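16S rRNA aminocarboxypropyltransferase (Vulcanisaeta distributa, PDB 5APG) probably transfers the aminocarboxypropyl group of S-adenosylmethionine to an N1-methylpseudouridine of 16S rRNA, the last step in making a hypermodified pseudouridine. Local coordinates at residues R4-R9 and A29-I35; T19-L23 and S111-V116; L53-R58 and A119-F125; L95-A99 and N141-N146. One frame throughout, in Å; residues are numbered along the deposited sequence.

Interaction 1. Residues R4-R9 and A29-I35; sequences RVFIYR and AQLVDSI
F6 and Q30 lie side by side on one face of the sheet and point the same way. The Q30 chain runs extended past the ring, with CG 3.7 Å from F6 CD2. Its amide stands steeply to the ring, planes 75° apart, and Q30 NE2 sits at the ring edge, 3.7 Å from F6 CE2. Y8, on the same face, crosses I35 of the following loop at about a right angle. With CG anti to the backbone N (chi1 171°), the Y8 ring reaches over the turn after strand 30-32. There I35 N lies over one face of the ring, offset toward the rim, and I35 CG1 comes 3.6 Å from Y8 CD2.

Strands 5-9 and 30-32 are parallel neighbours, the two strands of a beta-alpha-beta unit completed by helix 19-25; 30-32 is the outermost strand of the sheet on this side. Q30 N binds V5 O, I7 N binds Q30 O and V32 N binds I7 O, each at 3.0 Å. A water carries the pairing on, accepting from R9 N and donating to V32 O.

On the other face I7 and L31 cross obliquely, with I7 CG2 4.0 Å from L31 CD2. The A29 methyl group touches I7 CD1 at 3.8 Å and V5 CG1 at 3.7 Å. Helix 19-25 packs on this face, A20 against I7 and V24 against L31. The R9 guanidinium leads away to a salt bridge with D70.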
# COMPACT_ATOMS: atom_id res chain seq x y z
N ARG A 4 -0.63 -5.39 -13.61
CA ARG A 4 0.82 -5.44 -13.52
C ARG A 4 1.31 -4.58 -12.37
O ARG A 4 0.97 -3.40 -12.28
CB ARG A 4 1.45 -4.99 -14.84
CG ARG A 4 1.13 -5.91 -16.01
CD ARG A 4 1.94 -7.19 -15.93
NE ARG A 4 3.36 -6.94 -16.15
CZ ARG A 4 3.93 -6.85 -17.35
NH1 ARG A 4 3.19 -7.00 -18.44
NH2 ARG A 4 5.23 -6.61 -17.45
N VAL A 5 2.09 -5.18 -11.48
CA VAL A 5 2.63 -4.47 -10.32
C VAL A 5 4.14 -4.28 -10.47
O VAL A 5 4.87 -5.23 -10.77
CB VAL A 5 2.33 -5.21 -9.00
CG1 VAL A 5 2.85 -4.42 -7.81
CG2 VAL A 5 0.83 -5.46 -8.87
N PHE A 6 4.60 -3.05 -10.27
CA PHE A 6 6.01 -2.72 -10.40
C PHE A 6 6.54 -2.13 -9.10
O PHE A 6 5.92 -1.25 -8.52
CB PHE A 6 6.23 -1.74 -11.56
CG PHE A 6 5.76 -2.25 -12.89
CD1 PHE A 6 4.45 -2.08 -13.29
CD2 PHE A 6 6.64 -2.91 -13.74
CE1 PHE A 6 4.02 -2.55 -14.51
CE2 PHE A 6 6.21 -3.38 -14.97
CZ PHE A 6 4.90 -3.20 -15.35
N ILE A 7 7.70 -2.61 -8.66
CA ILE A 7 8.28 -2.17 -7.40
C ILE A 7 9.72 -1.70 -7.57
O ILE A 7 10.56 -2.41 -8.12
CB ILE A 7 8.25 -3.30 -6.34
CG1 ILE A 7 6.82 -3.75 -6.06
CG2 ILE A 7 8.92 -2.83 -5.05
CD1 ILE A 7 6.73 -4.96 -5.14
N TYR A 8 10.00 -0.49 -7.10
CA TYR A 8 11.38 -0.07 -6.93
C TYR A 8 11.74 -0.29 -5.48
O TYR A 8 11.09 0.23 -4.57
CB TYR A 8 11.60 1.39 -7.32
CG TYR A 8 12.98 1.86 -6.92
CD1 TYR A 8 14.11 1.37 -7.57
CD2 TYR A 8 13.16 2.76 -5.88
CE1 TYR A 8 15.38 1.78 -7.20
CE2 TYR A 8 14.43 3.18 -5.51
CZ TYR A 8 15.53 2.69 -6.17
OH TYR A 8 16.79 3.10 -5.80
N ARG A 9 12.79 -1.08 -5.25
CA ARG A 9 13.20 -1.41 -3.90
C ARG A 9 14.51 -0.73 -3.52
O ARG A 9 15.51 -0.87 -4.22
CB ARG A 9 13.32 -2.92 -3.74
CG ARG A 9 13.82 -3.36 -2.38
CD ARG A 9 13.71 -4.86 -2.20
NE ARG A 9 14.82 -5.40 -1.42
CZ ARG A 9 14.92 -5.31 -0.10
NH1 ARG A 9 13.97 -4.70 0.60
NH2 ARG A 9 15.97 -5.83 0.53
N ALA A 29 4.73 -9.42 -8.78
CA ALA A 29 5.26 -8.11 -9.13
C ALA A 29 6.65 -8.27 -9.71
O ALA A 29 7.27 -9.32 -9.57
CB ALA A 29 5.28 -7.20 -7.91
N GLN A 30 7.14 -7.22 -10.35
CA GLN A 30 8.50 -7.25 -10.86
C GLN A 30 9.29 -6.05 -10.34
O GLN A 30 8.76 -4.95 -10.21
CB GLN A 30 8.50 -7.30 -12.40
CG GLN A 30 8.61 -5.97 -13.10
CD GLN A 30 8.82 -6.13 -14.60
OE1 GLN A 30 8.41 -7.13 -15.20
NE2 GLN A 30 9.47 -5.15 -15.22
N LEU A 31 10.55 -6.29 -10.01
CA LEU A 31 11.44 -5.21 -9.59
C LEU A 31 11.90 -4.40 -10.80
O LEU A 31 12.12 -4.96 -11.88
CB LEU A 31 12.66 -5.76 -8.85
CG LEU A 31 12.47 -6.28 -7.42
CD1 LEU A 31 13.82 -6.66 -6.83
CD2 LEU A 31 11.79 -5.24 -6.56
N VAL A 32 12.06 -3.10 -10.60
CA VAL A 32 12.66 -2.23 -11.61
C VAL A 32 13.92 -1.62 -11.02
O VAL A 32 14.09 -1.61 -9.80
CB VAL A 32 11.68 -1.13 -12.07
CG1 VAL A 32 10.39 -1.76 -12.58
CG2 VAL A 32 11.39 -0.16 -10.94
N ASP A 33 14.82 -1.13 -11.87
CA ASP A 33 16.14 -0.74 -11.39
C ASP A 33 16.20 0.71 -10.90
O ASP A 33 17.20 1.13 -10.33
CB ASP A 33 17.20 -0.97 -12.48
CG ASP A 33 16.87 -0.26 -13.79
OD1 ASP A 33 16.06 0.69 -13.79
OD2 ASP A 33 17.45 -0.65 -14.82
N SER A 34 15.12 1.45 -11.12
CA SER A 34 15.07 2.85 -10.71
C SER A 34 13.63 3.35 -10.62
O SER A 34 12.71 2.72 -11.15
CB SER A 34 15.86 3.73 -11.68
OG SER A 34 15.20 3.79 -12.93
N ILE A 35 13.44 4.49 -9.96
CA ILE A 35 12.12 5.10 -9.89
C ILE A 35 11.69 5.54 -11.28
O ILE A 35 10.51 5.47 -11.64
CB ILE A 35 12.11 6.30 -8.91
CG1 ILE A 35 12.15 5.79 -7.46
CG2 ILE A 35 10.88 7.17 -9.10
CD1 ILE A 35 12.37 6.88 -6.44
O HOH W 1 14.28 -2.55 -7.13

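Interaction 2. Residues T19-L23 and S111-V116; sequences TAIKL and STIEAV. With EEM ([(3S)-3-amino-4-hydroxy-4-oxo-butyl]-[[(2S,3S,4R,5R)-5-(6-aminopurin-9-yl)-3,4-dihydroxy-oxolan-2-yl]methyl]-methyl-selanium), chain D.
T19 lays its CB against the CG2 methyl of I113, 3.6 Å away, and sets its hydroxyl against the start of helix 112-122. At chi1 68° the OG1 sits between the backbone N and the carbonyl carbon, which brings it to both I113 N and the ligand. I113 N donates to T19 OG1 at 3.0 Å in a bent bond, 141° at the hydrogen. T19 OG1 in turn donates to the ligand carboxylate oxygen O in a very short bond of 2.5 Å. T112 N gives that oxygen a second bond of 2.9 Å, and T19 N holds the other oxygen, OXT, also at 2.9 Å. The carboxylate of this selenium analogue of S-adenosylmethionine is thus gripped by three bonds, one of them from T112 N in the first turn of helix 112-122, whose dipole would probably favour its negative charge. T19 and T112 are known binding residues for S-adenosylmethionine.

S111 and E114 form a capping box at the start of helix 112-122. E114 N donates to S111 OG, while S111 N and S111 OG reach E114 OE1 from opposite faces of the carboxylate plane. A115 CB meets the ligand at N9, 3.4 Å away. Next to the polar site, L23 CD2 meets I113 CG1 at a slant. L23 and V116 pass each other in opposite directions, L23 CD1 3.8 Å from V116 CG2.

The two helix segments make an angle of 57°. T112 OG1 is hydrogen-bonded to D70, while T112 and V116 both rest on L68 of strand 66-70. A20 packs on I7 of strand 5-9, and V132 of helix 126-133 touches both L23 and I113.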
# COMPACT_ATOMS: atom_id res chain seq x y z
N THR A 19 8.85 -8.15 2.46
CA THR A 19 7.68 -8.77 1.84
C THR A 19 7.62 -8.51 0.33
O THR A 19 6.98 -9.26 -0.40
CB THR A 19 6.35 -8.30 2.49
OG1 THR A 19 6.11 -6.91 2.20
CG2 THR A 19 6.38 -8.51 4.00
N ALA A 20 8.29 -7.46 -0.13
CA ALA A 20 8.33 -7.15 -1.55
C ALA A 20 9.15 -8.20 -2.31
O ALA A 20 8.78 -8.62 -3.40
CB ALA A 20 8.89 -5.76 -1.79
N ILE A 21 10.26 -8.61 -1.71
CA ILE A 21 11.10 -9.66 -2.29
C ILE A 21 10.29 -10.94 -2.51
O ILE A 21 10.43 -11.62 -3.53
CB ILE A 21 12.32 -9.96 -1.39
CG1 ILE A 21 13.31 -8.79 -1.44
CG2 ILE A 21 13.01 -11.24 -1.82
CD1 ILE A 21 13.85 -8.50 -2.82
N LYS A 22 9.42 -11.25 -1.55
CA LYS A 22 8.58 -12.44 -1.65
C LYS A 22 7.52 -12.31 -2.75
O LYS A 22 7.27 -13.26 -3.48
CB LYS A 22 7.92 -12.75 -0.31
CG LYS A 22 7.57 -14.22 -0.12
CD LYS A 22 7.15 -14.50 1.30
CE LYS A 22 6.91 -15.98 1.51
NZ LYS A 22 6.50 -16.30 2.91
N LEU A 23 6.90 -11.14 -2.85
CA LEU A 23 6.00 -10.84 -3.96
C LEU A 23 6.65 -11.10 -5.31
O LEU A 23 6.07 -11.73 -6.20
CB LEU A 23 5.53 -9.38 -3.92
CG LEU A 23 4.36 -9.01 -3.02
CD1 LEU A 23 4.20 -7.50 -2.97
CD2 LEU A 23 3.10 -9.69 -3.52
N SER A 111 2.72 -3.38 5.75
CA SER A 111 3.81 -3.99 4.98
C SER A 111 3.53 -3.79 3.50
O SER A 111 2.40 -3.50 3.10
CB SER A 111 3.95 -5.48 5.30
OG SER A 111 2.84 -6.22 4.81
N THR A 112 4.56 -3.93 2.68
CA THR A 112 4.40 -3.76 1.24
C THR A 112 3.37 -4.76 0.70
O THR A 112 2.53 -4.40 -0.12
CB THR A 112 5.75 -3.92 0.51
OG1 THR A 112 6.64 -2.88 0.94
CG2 THR A 112 5.56 -3.83 -1.00
N ILE A 113 3.40 -6.00 1.19
CA ILE A 113 2.49 -7.00 0.66
C ILE A 113 1.04 -6.72 1.08
O ILE A 113 0.11 -6.95 0.31
CB ILE A 113 2.90 -8.45 1.07
CG1 ILE A 113 2.07 -9.48 0.32
CG2 ILE A 113 2.77 -8.68 2.58
CD1 ILE A 113 2.63 -10.90 0.36
N GLU A 114 0.85 -6.20 2.29
CA GLU A 114 -0.49 -5.84 2.75
C GLU A 114 -1.03 -4.67 1.94
O GLU A 114 -2.21 -4.60 1.61
CB GLU A 114 -0.49 -5.48 4.24
CG GLU A 114 -0.40 -6.68 5.18
CD GLU A 114 -0.02 -6.27 6.60
OE1 GLU A 114 1.04 -5.65 6.76
OE2 GLU A 114 -0.79 -6.56 7.54
N ALA A 115 -0.14 -3.74 1.61
CA ALA A 115 -0.53 -2.58 0.82
C ALA A 115 -0.95 -2.98 -0.59
O ALA A 115 -1.94 -2.48 -1.11
CB ALA A 115 0.58 -1.59 0.76
N VAL A 116 -0.18 -3.87 -1.20
CA VAL A 116 -0.52 -4.38 -2.53
C VAL A 116 -1.88 -5.07 -2.48
O VAL A 116 -2.74 -4.82 -3.32
CB VAL A 116 0.56 -5.36 -3.05
CG1 VAL A 116 0.06 -6.13 -4.28
CG2 VAL A 116 1.85 -4.60 -3.37
C2 EEM D . -0.00 3.82 0.81
N3 EEM D . 0.96 2.97 0.63
C4 EEM D . 1.34 2.18 1.61
C1' EEM D . 3.13 0.69 0.65
C2' EEM D . 4.11 1.84 0.29
C3' EEM D . 5.19 1.58 1.13
C4' EEM D . 5.34 0.25 1.27
C5' EEM D . 5.73 -0.19 2.63
O EEM D . 6.95 -5.11 3.71
C EEM D . 8.01 -4.91 4.23
OXT EEM D . 8.90 -5.75 4.17
CA EEM D . 8.29 -3.60 4.93
N EEM D . 9.55 -3.72 5.62
CB EEM D . 8.32 -2.54 3.84
CG EEM D . 8.24 -1.11 4.35
SE EEM D . 7.64 0.11 2.91
CE EEM D . 7.78 1.95 3.49
O4' EEM D . 3.83 -0.26 1.12
O3' EEM D . 6.40 2.33 0.74
O2' EEM D . 4.47 1.53 -1.05
N9 EEM D . 2.27 1.22 1.74
C8 EEM D . 2.18 0.78 2.98
N7 EEM D . 1.26 1.43 3.66
C5 EEM D . 0.69 2.32 2.82
N1 EEM D . -0.65 4.00 1.94
C6 EEM D . -0.34 3.28 2.98
N6 EEM D . -1.01 3.45 4.21

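Interaction 3. Residues L53-R58 and A119-F125; sequences LTPSDR and ALYIMGF
R58, at the start of helix 58-63, and the loop before it meet the end of helix 112-122, which closes in a Schellman motif with G124 at C-prime. The motif bonds are F125 N to L120 O and G124 N to Y121 O.

Among the apolar contacts, L53 CD2 presses on A119 CB at 3.7 Å and also touches M123 CG. P55 CD touches I122 CG2 at 4.0 Å.

The stack is made by R58, whose chain runs extended from CG to NE. Its guanidinium lies flat on the F125 ring, planes 10° apart, as an off-centre cation-pi pair. R58 NE has its own partner in a salt bridge with E62. With alanine in place of R58, M123 O would probably lose its side-chain donor and one face of F125 its cover.

Polar contacts complete the set. The selenium of the selenomethionine M123 lies 3.7 Å from D57 O. T54 N donates to D57 OD2 from above the carboxylate plane. A water accepts from R58 NH2 and donates to G124 O. R58 NH1 meets M123 O at 2.9 Å, on a lone pair in the carbonyl plane.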
# COMPACT_ATOMS: atom_id res chain seq x y z
N LEU A 53 -6.86 6.00 -2.40
CA LEU A 53 -7.22 5.10 -3.49
C LEU A 53 -8.71 4.78 -3.45
O LEU A 53 -9.26 4.56 -2.37
CB LEU A 53 -6.40 3.81 -3.40
CG LEU A 53 -6.43 2.86 -4.59
CD1 LEU A 53 -5.49 3.36 -5.69
CD2 LEU A 53 -6.05 1.44 -4.15
N THR A 54 -9.35 4.74 -4.61
CA THR A 54 -10.77 4.40 -4.71
C THR A 54 -10.97 3.32 -5.77
O THR A 54 -10.08 3.10 -6.60
CB THR A 54 -11.62 5.65 -5.06
OG1 THR A 54 -11.14 6.24 -6.27
CG2 THR A 54 -11.57 6.67 -3.93
N PRO A 55 -12.12 2.62 -5.75
CA PRO A 55 -12.37 1.56 -6.73
C PRO A 55 -12.19 2.00 -8.19
O PRO A 55 -11.70 1.21 -9.00
CB PRO A 55 -13.83 1.18 -6.47
CG PRO A 55 -14.02 1.45 -5.03
CD PRO A 55 -13.19 2.69 -4.74
N SER A 56 -12.55 3.24 -8.50
CA SER A 56 -12.49 3.69 -9.89
C SER A 56 -11.06 3.84 -10.40
O SER A 56 -10.85 3.96 -11.60
CB SER A 56 -13.25 5.02 -10.05
OG SER A 56 -12.81 5.98 -9.10
N ASP A 57 -10.08 3.80 -9.50
CA ASP A 57 -8.67 3.78 -9.90
C ASP A 57 -8.29 2.47 -10.61
O ASP A 57 -7.21 2.37 -11.20
CB ASP A 57 -7.75 4.00 -8.69
CG ASP A 57 -7.88 5.40 -8.11
OD1 ASP A 57 -8.12 6.35 -8.88
OD2 ASP A 57 -7.74 5.55 -6.87
N ARG A 58 -9.18 1.48 -10.54
CA ARG A 58 -8.99 0.21 -11.26
C ARG A 58 -8.65 0.42 -12.74
O ARG A 58 -7.79 -0.27 -13.29
CB ARG A 58 -10.24 -0.65 -11.15
CG ARG A 58 -10.17 -1.95 -11.94
CD ARG A 58 -11.53 -2.65 -11.97
NE ARG A 58 -11.49 -3.88 -12.76
CZ ARG A 58 -11.40 -5.10 -12.24
NH1 ARG A 58 -11.34 -5.26 -10.92
NH2 ARG A 58 -11.37 -6.16 -13.04
N ALA A 119 -4.75 -2.57 -2.03
CA ALA A 119 -4.98 -1.86 -3.28
C ALA A 119 -5.77 -2.73 -4.25
O ALA A 119 -6.75 -2.28 -4.86
CB ALA A 119 -3.66 -1.41 -3.91
N LEU A 120 -5.34 -3.98 -4.39
CA LEU A 120 -6.04 -4.94 -5.25
C LEU A 120 -7.50 -5.13 -4.82
O LEU A 120 -8.41 -5.08 -5.65
CB LEU A 120 -5.32 -6.29 -5.22
CG LEU A 120 -3.96 -6.38 -5.92
CD1 LEU A 120 -3.31 -7.74 -5.69
CD2 LEU A 120 -4.11 -6.10 -7.40
N TYR A 121 -7.71 -5.34 -3.53
CA TYR A 121 -9.05 -5.56 -3.00
C TYR A 121 -9.96 -4.37 -3.31
O TYR A 121 -11.07 -4.53 -3.83
CB TYR A 121 -8.99 -5.79 -1.49
CG TYR A 121 -10.28 -6.33 -0.90
CD1 TYR A 121 -11.36 -5.49 -0.65
CD2 TYR A 121 -10.41 -7.68 -0.59
CE1 TYR A 121 -12.53 -5.98 -0.11
CE2 TYR A 121 -11.58 -8.18 -0.05
CZ TYR A 121 -12.64 -7.33 0.19
OH TYR A 121 -13.81 -7.82 0.73
N ILE A 122 -9.48 -3.16 -3.01
CA ILE A 122 -10.26 -1.94 -3.20
C ILE A 122 -10.63 -1.75 -4.67
O ILE A 122 -11.73 -1.27 -4.99
CB ILE A 122 -9.48 -0.71 -2.67
CG1 ILE A 122 -9.45 -0.74 -1.14
CG2 ILE A 122 -10.11 0.60 -3.15
CD1 ILE A 122 -8.28 0.01 -0.55
N MSE A 123 -9.74 -2.15 -5.56
CA MSE A 123 -9.98 -1.97 -6.99
C MSE A 123 -10.70 -3.16 -7.62
O MSE A 123 -10.80 -3.26 -8.84
CB MSE A 123 -8.65 -1.70 -7.70
CG MSE A 123 -8.00 -0.40 -7.25
SE MSE A 123 -6.45 0.10 -8.32
CE MSE A 123 -5.29 -1.40 -7.91
N GLY A 124 -11.21 -4.07 -6.79
CA GLY A 124 -12.05 -5.14 -7.28
C GLY A 124 -11.33 -6.44 -7.61
O GLY A 124 -11.94 -7.37 -8.14
N PHE A 125 -10.04 -6.51 -7.30
CA PHE A 125 -9.28 -7.74 -7.52
C PHE A 125 -9.19 -8.53 -6.21
O PHE A 125 -8.10 -8.76 -5.70
CB PHE A 125 -7.89 -7.43 -8.06
CG PHE A 125 -7.89 -6.64 -9.34
CD1 PHE A 125 -8.06 -7.27 -10.57
CD2 PHE A 125 -7.73 -5.26 -9.32
CE1 PHE A 125 -8.07 -6.54 -11.74
CE2 PHE A 125 -7.74 -4.52 -10.49
CZ PHE A 125 -7.90 -5.16 -11.70
O HOH W 2 -11.74 -8.39 -11.12

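Interaction 4. Residues L95-A99 and N141-N146; sequences LLIAA and NFIIIN
N146 turns its CG anti to its carbonyl carbon (chi1 -73°), and the amide swings across to the backbone of I97. F142 takes the other course, with CG anti to the backbone N (chi1 177°), which brings its ring against L96 and I97 O. The contact joins the first turns of helix 141-153 to the loop that leads from strand 89-91 to helix 112-122. This is part of the SPOUT-type fold, in the region that follows the binding residue L93.

The N146 amide pairs with both polar backbone atoms of I97. I97 N donates to N146 OD1 at 2.7 Å in a nearly straight bond. N146 ND2 donates to I97 O at 2.8 Å, on a lone pair and in the plane of the amide. The second N-H of ND2 goes back to F142 O, also at 2.8 Å. Three bonds therefore fix the rotation of this buried amide. A leucine in place of N146 would probably leave I97 N and I97 O without these partners and free the loop to shift.

N146 ND2 lies over one face of the F142 ring, offset toward the rim. F142 CE1 comes 3.3 Å from I97 O. L96 crosses F142 at about a right angle, L96 CD1 4.0 Å from F142 CZ. A118 of helix 112-122 touches both side chains.

A99 CB packs on F142 CB at 3.8 Å, and I145 CD1 reaches I97 CG2 and the A99 methyl. At A99 a water donates to A99 O and accepts from N141 ND2, at 2.9 and 2.8 Å.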
# COMPACT_ATOMS: atom_id res chain seq x y z
N LEU A 95 -7.61 4.09 5.41
CA LEU A 95 -7.11 3.64 6.70
C LEU A 95 -7.43 2.18 6.97
O LEU A 95 -8.59 1.78 6.98
CB LEU A 95 -7.67 4.52 7.81
CG LEU A 95 -7.06 4.24 9.18
CD1 LEU A 95 -5.59 4.65 9.20
CD2 LEU A 95 -7.83 4.96 10.26
N LEU A 96 -6.38 1.39 7.21
CA LEU A 96 -6.53 -0.03 7.47
C LEU A 96 -5.64 -0.43 8.64
O LEU A 96 -4.70 0.28 9.00
CB LEU A 96 -6.18 -0.85 6.23
CG LEU A 96 -7.15 -0.70 5.06
CD1 LEU A 96 -6.49 -1.07 3.73
CD2 LEU A 96 -8.40 -1.54 5.29
N ILE A 97 -5.94 -1.58 9.23
CA ILE A 97 -5.21 -2.07 10.38
C ILE A 97 -4.22 -3.15 9.94
O ILE A 97 -4.59 -4.08 9.23
CB ILE A 97 -6.17 -2.64 11.44
CG1 ILE A 97 -7.21 -1.59 11.84
CG2 ILE A 97 -5.41 -3.13 12.66
CD1 ILE A 97 -6.61 -0.29 12.34
N ALA A 98 -2.96 -3.02 10.35
CA ALA A 98 -1.93 -4.00 9.98
C ALA A 98 -2.18 -5.34 10.65
O ALA A 98 -2.64 -5.40 11.80
CB ALA A 98 -0.54 -3.47 10.34
N ALA A 99 -1.88 -6.42 9.94
CA ALA A 99 -2.04 -7.77 10.47
C ALA A 99 -0.71 -8.50 10.62
O ALA A 99 -0.66 -9.60 11.16
CB ALA A 99 -2.98 -8.58 9.59
N ASN A 141 -5.67 -12.98 7.41
CA ASN A 141 -6.24 -12.28 8.56
C ASN A 141 -6.30 -10.76 8.35
O ASN A 141 -7.08 -10.07 9.02
CB ASN A 141 -5.44 -12.59 9.82
CG ASN A 141 -6.20 -12.23 11.09
OD1 ASN A 141 -7.40 -12.49 11.21
ND2 ASN A 141 -5.51 -11.61 12.04
N PHE A 142 -5.48 -10.24 7.44
CA PHE A 142 -5.52 -8.82 7.10
C PHE A 142 -6.89 -8.41 6.59
O PHE A 142 -7.41 -7.35 6.95
CB PHE A 142 -4.46 -8.48 6.05
CG PHE A 142 -4.49 -7.05 5.60
CD1 PHE A 142 -4.06 -6.03 6.43
CD2 PHE A 142 -4.96 -6.72 4.33
CE1 PHE A 142 -4.08 -4.71 6.01
CE2 PHE A 142 -4.99 -5.40 3.91
CZ PHE A 142 -4.55 -4.40 4.75
N ILE A 143 -7.49 -9.25 5.75
CA ILE A 143 -8.83 -8.99 5.25
C ILE A 143 -9.87 -9.20 6.35
O ILE A 143 -10.79 -8.41 6.50
CB ILE A 143 -9.15 -9.86 4.03
CG1 ILE A 143 -8.30 -9.41 2.84
CG2 ILE A 143 -10.63 -9.78 3.67
CD1 ILE A 143 -8.52 -10.20 1.58
N ILE A 144 -9.70 -10.26 7.14
CA ILE A 144 -10.62 -10.55 8.24
C ILE A 144 -10.77 -9.37 9.21
O ILE A 144 -11.88 -8.93 9.49
CB ILE A 144 -10.16 -11.79 9.04
CG1 ILE A 144 -10.18 -13.04 8.16
CG2 ILE A 144 -11.04 -11.99 10.28
CD1 ILE A 144 -11.57 -13.45 7.71
N ILE A 145 -9.65 -8.87 9.72
CA ILE A 145 -9.72 -7.82 10.73
C ILE A 145 -10.09 -6.47 10.12
O ILE A 145 -10.52 -5.57 10.83
CB ILE A 145 -8.39 -7.69 11.51
CG1 ILE A 145 -7.26 -7.19 10.61
CG2 ILE A 145 -8.01 -9.02 12.16
CD1 ILE A 145 -6.02 -6.78 11.37
N ASN A 146 -9.96 -6.34 8.80
CA ASN A 146 -10.35 -5.10 8.12
C ASN A 146 -11.63 -5.22 7.31
O ASN A 146 -11.98 -4.31 6.56
CB ASN A 146 -9.23 -4.63 7.19
CG ASN A 146 -8.05 -4.07 7.94
OD1 ASN A 146 -8.14 -3.00 8.55
ND2 ASN A 146 -6.93 -4.79 7.92
O HOH W 3 -2.70 -11.57 11.79

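Interaction 2 grips the ligand's carboxylate, and its centre lies about 12, 17 and 14 Å from those of interactions 1, 3 and 4. Interaction 1 shares its beta-alpha-beta unit: I7 CD1 is 4.1 Å from A20 CB, and R9 NE is 3.5 Å from I21 CD1. Interactions 2 and 3 use successive parts of helix 112-122. The L53 side chain lies about 4 Å from that of L93, which binds the ligand through its backbone N. Interaction 4 reaches interaction 2 through E114 OE2, 2.6 Å from A99 N in a probable hydrogen bond. Y121 CD2 meets I143 CD1 at 3.8 Å, joining interactions 3 and 4. Interactions 1 and 4 lie on opposite sides of the chain's centre.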